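Local coordinates for protein LP04448p (Drosophila melanogaster, PDB 2QK2) that probably binds tubulin through its TOG domains and so takes part in tracking growing microtubule plus ends, at residues L42-P47 against L81-K86. Sequence-based numbering, arbitrary orientation.
Sequences LLTDHP and LALLAK
Leu43, in the last turn of helix 29-45, faces Leu83 of helix 71-88 with their CA atoms 6.2 Å apart, close enough for the two side chains to meet at their first carbons. Leu43 CB lies 3.8 Å from Leu83 CB, and beyond this point the two leucines pass each other at a slant. Each has CG anti to its own carbonyl carbon (chi1 -66° in Leu43), which sends the branches past the partner's CB. Leu43 CD1 reaches 4.0 Å from Leu83 CB and also approaches the backbone N of Leu84. In return, Leu83 CD1 lies 3.9 Å from Leu43 CB. The other branch of Leu43, CD2, makes a looser apolar contact with Leu84 CD1 at 4.4 Å. In the all-helical HEAT-repeat array of this TOG domain, the contact joins two helices of the N-terminal part of the row, with helix 55-67 between them in sequence. Leu84 also packs on Leu57 and Val58 of that intervening helix, and Leu43 touches Ile12, in the loop between helices 2-5 and 20-24, so Leu43 and Leu84, both buried, are covered from further parts of the fold as well. Toward the exposed margin, Thr44 adds its methyl group, CG2 standing 3.8 Å from Leu83 CD1. Its chi1 of 63° turns OG1 back over its own helix, where it hydrogen-bonds to the carbonyl O of Lys41, and leaves CG2 for the neighbouring helix. No hydrogen bond crosses between 42-47 and 81-86.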
loop_
_atom_site.group_PDB
_atom_site.type_symbol
_atom_site.label_atom_id
_atom_site.label_comp_id
_atom_site.label_asym_id
_atom_site.label_seq_id
_atom_site.Cartn_x
_atom_site.Cartn_y
_atom_site.Cartn_z
ATOM N N LEU A 42 13.662 -15.373 7.087
ATOM C CA LEU A 42 14.781 -14.919 6.270
ATOM C C LEU A 42 14.696 -13.406 6.085
ATOM O O LEU A 42 15.699 -12.704 6.197
ATOM C CB LEU A 42 14.757 -15.588 4.892
ATOM C CG LEU A 42 15.166 -17.059 4.814
ATOM C CD1 LEU A 42 14.962 -17.581 3.394
ATOM C CD2 LEU A 42 16.624 -17.197 5.249
ATOM N N LEU A 43 13.494 -12.911 5.802
ATOM C CA LEU A 43 13.285 -11.484 5.585
ATOM C C LEU A 43 13.517 -10.652 6.847
ATOM O O LEU A 43 14.006 -9.523 6.770
ATOM C CB LEU A 43 11.873 -11.234 5.037
ATOM C CG LEU A 43 11.602 -11.793 3.632
ATOM C CD1 LEU A 43 10.125 -11.641 3.283
ATOM C CD2 LEU A 43 12.465 -11.063 2.609
ATOM N N THR A 44 13.170 -11.196 8.008
ATOM C CA THR A 44 13.379 -10.455 9.245
ATOM C C THR A 44 14.851 -10.517 9.656
ATOM O O THR A 44 15.368 -9.570 10.235
ATOM C CB THR A 44 12.499 -10.985 10.402
ATOM O OG1 THR A 44 12.854 -12.338 10.698
ATOM C CG2 THR A 44 11.032 -10.929 10.021
ATOM N N ASP A 45 15.533 -11.617 9.347
ATOM C CA ASP A 45 16.947 -11.734 9.698
ATOM C C ASP A 45 17.878 -10.921 8.794
ATOM O O ASP A 45 18.991 -10.570 9.198
ATOM C CB ASP A 45 17.406 -13.198 9.671
ATOM C CG ASP A 45 16.788 -14.027 10.781
ATOM O OD1 ASP A 45 16.563 -13.484 11.883
ATOM O OD2 ASP A 45 16.538 -15.230 10.554
ATOM N N HIS A 46 17.432 -10.622 7.576
ATOM C CA HIS A 46 18.256 -9.875 6.630
ATOM C C HIS A 46 17.504 -8.693 6.028
ATOM O O HIS A 46 16.978 -8.780 4.918
ATOM C CB HIS A 46 18.722 -10.815 5.522
ATOM C CG HIS A 46 19.322 -12.085 6.034
ATOM N ND1 HIS A 46 20.495 -12.114 6.757
ATOM C CD2 HIS A 46 18.895 -13.367 5.956
ATOM C CE1 HIS A 46 20.766 -13.360 7.101
ATOM N NE2 HIS A 46 19.811 -14.140 6.628
ATOM N N PRO A 47 17.465 -7.562 6.748
ATOM C CA PRO A 47 16.778 -6.341 6.312
ATOM C C PRO A 47 17.287 -5.736 5.004
ATOM O O PRO A 47 16.577 -4.966 4.355
ATOM C CB PRO A 47 16.960 -5.402 7.503
ATOM C CG PRO A 47 18.281 -5.821 8.054
ATOM C CD PRO A 47 18.182 -7.331 8.014
ATOM N N LEU A 81 5.499 -9.827 1.770
ATOM C CA LEU A 81 5.585 -8.929 0.628
ATOM C C LEU A 81 6.061 -7.549 1.087
ATOM O O LEU A 81 6.867 -6.899 0.414
ATOM C CB LEU A 81 4.223 -8.818 -0.066
ATOM C CG LEU A 81 4.185 -8.032 -1.383
ATOM C CD1 LEU A 81 5.155 -8.640 -2.393
ATOM C CD2 LEU A 81 2.772 -8.049 -1.936
ATOM N N ALA A 82 5.566 -7.118 2.242
ATOM C CA ALA A 82 5.950 -5.829 2.809
ATOM C C ALA A 82 7.444 -5.819 3.134
ATOM O O ALA A 82 8.153 -4.878 2.787
ATOM C CB ALA A 82 5.139 -5.550 4.078
ATOM N N LEU A 83 7.923 -6.873 3.789
ATOM C CA LEU A 83 9.335 -6.951 4.151
ATOM C C LEU A 83 10.210 -7.041 2.909
ATOM O O LEU A 83 11.309 -6.483 2.872
ATOM C CB LEU A 83 9.594 -8.153 5.065
ATOM C CG LEU A 83 8.893 -8.108 6.431
ATOM C CD1 LEU A 83 9.064 -9.437 7.150
ATOM C CD2 LEU A 83 9.459 -6.974 7.261
ATOM N N LEU A 84 9.720 -7.734 1.888
ATOM C CA LEU A 84 10.471 -7.866 0.649
ATOM C C LEU A 84 10.589 -6.487 -0.012
ATOM O O LEU A 84 11.670 -6.084 -0.453
ATOM C CB LEU A 84 9.765 -8.847 -0.295
ATOM C CG LEU A 84 10.390 -9.075 -1.678
ATOM C CD1 LEU A 84 11.784 -9.688 -1.531
ATOM C CD2 LEU A 84 9.485 -9.995 -2.497
ATOM N N ALA A 85 9.476 -5.759 -0.075
ATOM C CA ALA A 85 9.486 -4.436 -0.692
ATOM C C ALA A 85 10.393 -3.479 0.086
ATOM O O ALA A 85 11.074 -2.649 -0.510
ATOM C CB ALA A 85 8.069 -3.878 -0.778
ATOM N N LYS A 86 10.410 -3.605 1.410
ATOM C CA LYS A 86 11.259 -2.757 2.247
ATOM C C LYS A 86 12.740 -3.095 2.095
ATOM O O LYS A 86 13.588 -2.206 2.107
ATOM C CB LYS A 86 10.916 -2.915 3.726
ATOM C CG LYS A 86 9.620 -2.289 4.174
ATOM C CD LYS A 86 9.559 -2.276 5.697
ATOM C CE LYS A 86 10.753 -1.515 6.275
ATOM N NZ LYS A 86 10.778 -1.492 7.766
#